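Local atomic coordinates of vacuolar protein-sorting-associated protein 25 (Homo sapiens, PDB entry 3HTU), a protein that forms part of the ESCRT-II complex, which sorts endosomal cargo into multivesicular bodies for lysosomal degradation and probably recruits ESCRT-III. Residues F28-L33 / T51-L56. Residues are numbered along the deposited sequence; the frame is centred on the assembly and turned at random.
Sequences FTLYEL and TLLRAL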
ATOM      1  N   PHE A  28       4.131   2.516   3.270  1.00 24.78           N
ATOM      2  CA  PHE A  28       3.765   1.610   2.173  1.00 24.03           C
ATOM      3  C   PHE A  28       3.174   2.421   1.019  1.00 22.50           C
ATOM      4  O   PHE A  28       2.440   3.362   1.252  1.00 21.82           O
ATOM      5  CB  PHE A  28       2.716   0.581   2.637  1.00 23.43           C
ATOM      6  CG  PHE A  28       3.184  -0.348   3.713  1.00 25.81           C
ATOM      7  CD1 PHE A  28       3.009  -0.026   5.066  1.00 26.11           C
ATOM      8  CD2 PHE A  28       3.777  -1.560   3.393  1.00 28.49           C
ATOM      9  CE1 PHE A  28       3.425  -0.876   6.052  1.00 24.74           C
ATOM     10  CE2 PHE A  28       4.197  -2.418   4.384  1.00 27.10           C
ATOM     11  CZ  PHE A  28       4.020  -2.083   5.711  1.00 27.20           C
ATOM     12  N   THR A  29       3.493   2.075  -0.227  1.00 22.55           N
ATOM     13  CA  THR A  29       2.719   2.598  -1.353  1.00 21.27           C
ATOM     14  C   THR A  29       1.348   1.921  -1.323  1.00 21.54           C
ATOM     15  O   THR A  29       1.190   0.850  -0.747  1.00 21.15           O
ATOM     16  CB  THR A  29       3.441   2.424  -2.741  1.00 22.17           C
ATOM     17  OG1 THR A  29       3.581   1.033  -3.058  1.00 20.00           O
ATOM     18  CG2 THR A  29       4.842   3.069  -2.717  1.00 19.82           C
ATOM     19  N   LEU A  30       0.344   2.563  -1.906  1.00 21.51           N
ATOM     20  CA  LEU A  30      -0.951   1.924  -2.035  1.00 23.16           C
ATOM     21  C   LEU A  30      -0.833   0.664  -2.908  1.00 23.67           C
ATOM     22  O   LEU A  30      -1.392  -0.383  -2.574  1.00 24.31           O
ATOM     23  CB  LEU A  30      -1.973   2.886  -2.645  1.00 22.83           C
ATOM     24  CG  LEU A  30      -2.386   4.149  -1.891  1.00 24.93           C
ATOM     25  CD1 LEU A  30      -3.857   4.475  -2.226  1.00 22.39           C
ATOM     26  CD2 LEU A  30      -2.194   4.019  -0.400  1.00 25.06           C
ATOM     27  N   TYR A  31      -0.068   0.760  -3.993  1.00 24.26           N
ATOM     28  CA  TYR A  31       0.118  -0.394  -4.895  1.00 24.94           C
ATOM     29  C   TYR A  31       0.635  -1.627  -4.169  1.00 24.93           C
ATOM     30  O   TYR A  31       0.076  -2.706  -4.326  1.00 24.89           O
ATOM     31  CB  TYR A  31       1.041  -0.049  -6.058  1.00 25.86           C
ATOM     32  CG  TYR A  31       1.276  -1.189  -7.043  1.00 24.95           C
ATOM     33  CD1 TYR A  31       0.354  -1.477  -8.043  1.00 24.96           C
ATOM     34  CD2 TYR A  31       2.433  -1.957  -6.972  1.00 24.38           C
ATOM     35  CE1 TYR A  31       0.581  -2.523  -8.966  1.00 25.22           C
ATOM     36  CE2 TYR A  31       2.667  -3.010  -7.867  1.00 26.25           C
ATOM     37  CZ  TYR A  31       1.739  -3.283  -8.862  1.00 26.01           C
ATOM     38  OH  TYR A  31       1.991  -4.319  -9.746  1.00 28.24           O
ATOM     39  N   GLU A  32       1.699  -1.480  -3.377  1.00 25.54           N
ATOM     40  CA  GLU A  32       2.332  -2.657  -2.770  1.00 25.87           C
ATOM     41  C   GLU A  32       1.473  -3.350  -1.726  1.00 26.23           C
ATOM     42  O   GLU A  32       1.660  -4.542  -1.479  1.00 26.53           O
ATOM     43  CB  GLU A  32       3.718  -2.341  -2.209  1.00 26.21           C
ATOM     44  CG  GLU A  32       3.708  -1.689  -0.825  1.00 26.43           C
ATOM     45  CD  GLU A  32       5.096  -1.395  -0.366  1.00 26.95           C
ATOM     46  OE1 GLU A  32       5.408  -0.217  -0.155  1.00 27.81           O
ATOM     47  OE2 GLU A  32       5.895  -2.339  -0.272  1.00 27.10           O
ATOM     48  N   LEU A  33       0.533  -2.623  -1.125  1.00 26.05           N
ATOM     49  CA  LEU A  33      -0.427  -3.241  -0.208  1.00 26.72           C
ATOM     50  C   LEU A  33      -1.341  -4.229  -0.915  1.00 27.46           C
ATOM     51  O   LEU A  33      -1.730  -5.233  -0.322  1.00 27.44           O
ATOM     52  CB  LEU A  33      -1.287  -2.196   0.529  1.00 26.28           C
ATOM     53  CG  LEU A  33      -0.647  -1.506   1.746  1.00 26.05           C
ATOM     54  CD1 LEU A  33      -1.568  -0.411   2.329  1.00 26.43           C
ATOM     55  CD2 LEU A  33      -0.241  -2.475   2.850  1.00 24.33           C
ATOM     56  N   THR A  51     -11.575   1.082  -2.969  1.00 31.04           N
ATOM     57  CA  THR A  51     -12.023   0.491  -1.718  1.00 29.97           C
ATOM     58  C   THR A  51     -10.894   0.522  -0.679  1.00 29.22           C
ATOM     59  O   THR A  51     -11.152   0.724   0.500  1.00 29.47           O
ATOM     60  CB  THR A  51     -12.522  -0.954  -1.934  1.00 29.93           C
ATOM     61  OG1 THR A  51     -13.593  -0.961  -2.899  1.00 32.22           O
ATOM     62  CG2 THR A  51     -13.030  -1.555  -0.626  1.00 30.98           C
ATOM     63  N   LEU A  52      -9.656   0.327  -1.139  1.00 28.14           N
ATOM     64  CA  LEU A  52      -8.465   0.431  -0.310  1.00 27.82           C
ATOM     65  C   LEU A  52      -8.345   1.816   0.319  1.00 27.50           C
ATOM     66  O   LEU A  52      -8.026   1.930   1.496  1.00 27.88           O
ATOM     67  CB  LEU A  52      -7.210   0.131  -1.142  1.00 27.47           C
ATOM     68  CG  LEU A  52      -5.861   0.343  -0.464  1.00 27.34           C
ATOM     69  CD1 LEU A  52      -5.639  -0.738   0.584  1.00 24.22           C
ATOM     70  CD2 LEU A  52      -4.713   0.378  -1.491  1.00 27.38           C
ATOM     71  N   LEU A  53      -8.571   2.862  -0.468  1.00 27.18           N
ATOM     72  CA  LEU A  53      -8.563   4.218   0.079  1.00 27.57           C
ATOM     73  C   LEU A  53      -9.626   4.467   1.151  1.00 27.31           C
ATOM     74  O   LEU A  53      -9.357   5.153   2.140  1.00 27.11           O
ATOM     75  CB  LEU A  53      -8.647   5.271  -1.017  1.00 26.84           C
ATOM     76  CG  LEU A  53      -7.266   5.721  -1.489  1.00 27.39           C
ATOM     77  CD1 LEU A  53      -7.389   6.484  -2.781  1.00 27.38           C
ATOM     78  CD2 LEU A  53      -6.498   6.523  -0.406  1.00 22.86           C
ATOM     79  N   ARG A  54     -10.829   3.924   0.955  1.00 27.28           N
ATOM     80  CA  ARG A  54     -11.877   4.038   1.966  1.00 27.30           C
ATOM     81  C   ARG A  54     -11.540   3.232   3.243  1.00 26.57           C
ATOM     82  O   ARG A  54     -11.919   3.624   4.348  1.00 26.05           O
ATOM     83  CB  ARG A  54     -13.249   3.641   1.403  1.00 28.24           C
ATOM     84  CG  ARG A  54     -13.666   4.358   0.098  1.00 31.25           C
ATOM     85  CD  ARG A  54     -14.377   5.704   0.308  1.00 35.27           C
ATOM     86  NE  ARG A  54     -15.092   6.102  -0.919  1.00 40.65           N
ATOM     87  CZ  ARG A  54     -15.807   7.218  -1.078  1.00 42.24           C
ATOM     88  NH1 ARG A  54     -15.935   8.102  -0.088  1.00 44.42           N
ATOM     89  NH2 ARG A  54     -16.404   7.452  -2.243  1.00 43.08           N
ATOM     90  N   ALA A  55     -10.847   2.104   3.078  1.00 25.47           N
ATOM     91  CA  ALA A  55     -10.359   1.324   4.208  1.00 25.02           C
ATOM     92  C   ALA A  55      -9.351   2.167   4.993  1.00 23.98           C
ATOM     93  O   ALA A  55      -9.422   2.245   6.220  1.00 24.01           O
ATOM     94  CB  ALA A  55      -9.701   0.039   3.737  1.00 24.62           C
ATOM     95  N   LEU A  56      -8.437   2.791   4.260  1.00 22.77           N
ATOM     96  CA  LEU A  56      -7.373   3.602   4.839  1.00 23.05           C
ATOM     97  C   LEU A  56      -7.898   4.876   5.498  1.00 23.15           C
ATOM     98  O   LEU A  56      -7.332   5.340   6.490  1.00 21.54           O
ATOM     99  CB  LEU A  56      -6.354   3.956   3.759  1.00 22.82           C
ATOM    100  CG  LEU A  56      -5.082   3.112   3.575  1.00 23.25           C
ATOM    101  CD1 LEU A  56      -5.093   1.761   4.253  1.00 19.70           C
ATOM    102  CD2 LEU A  56      -4.733   2.965   2.155  1.00 18.66           C
TER
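Leu30 turns its CG anti to its own carbonyl carbon (chi1 -65°), while Leu52 holds its CG anti to its backbone N (chi1 174°), and these two first torsions carry each CG toward the opposite helix. Leu30 forks there. Its CD1 rests against the branch point of Leu53, 3.7 Å from Leu53 CG, the Leu53 side chain lying roughly perpendicular to it. Its CD2 meets CD2 of Leu56 at 3.8 Å, the two side chains passing alongside in opposite senses. Leu52 comes in closer to the backbone: its CD2 methyl lies 3.6 Å from Leu30 O and also touches Leu30 CB at 3.9 Å. One turn on, Leu33 makes a looser approach, CD1 to Leu52 CD1 at 4.4 Å. No hydrogen bond joins the two segments; the contact is apolar packing, with one methyl lying against a carbonyl oxygen. The start of the shorter helix is fixed separately by a capping box, in which Glu32 N donates to Thr29 OG1 (3.2 Å) and Thr29 N to the anti lone pair of Glu32 OE1 (3.0 Å). The same two side chains also reach a chain of another protein: Glu32 OE1 forms a salt bridge with a basic side chain of it, and Thr29 OG1 a hydrogen bond with an acidic one. The leucine cluster belongs to the hydrophobic core of the C-terminal winged-helix domain of VPS25, where helix 30-35 packs on helix 49-61. Val76 of strand 75-78 touches Leu30, Leu33 and Leu56, Ile67 of strand 65-68 meets Leu53 and Leu56, and Ile14 of helix 7-19 packs on Leu52.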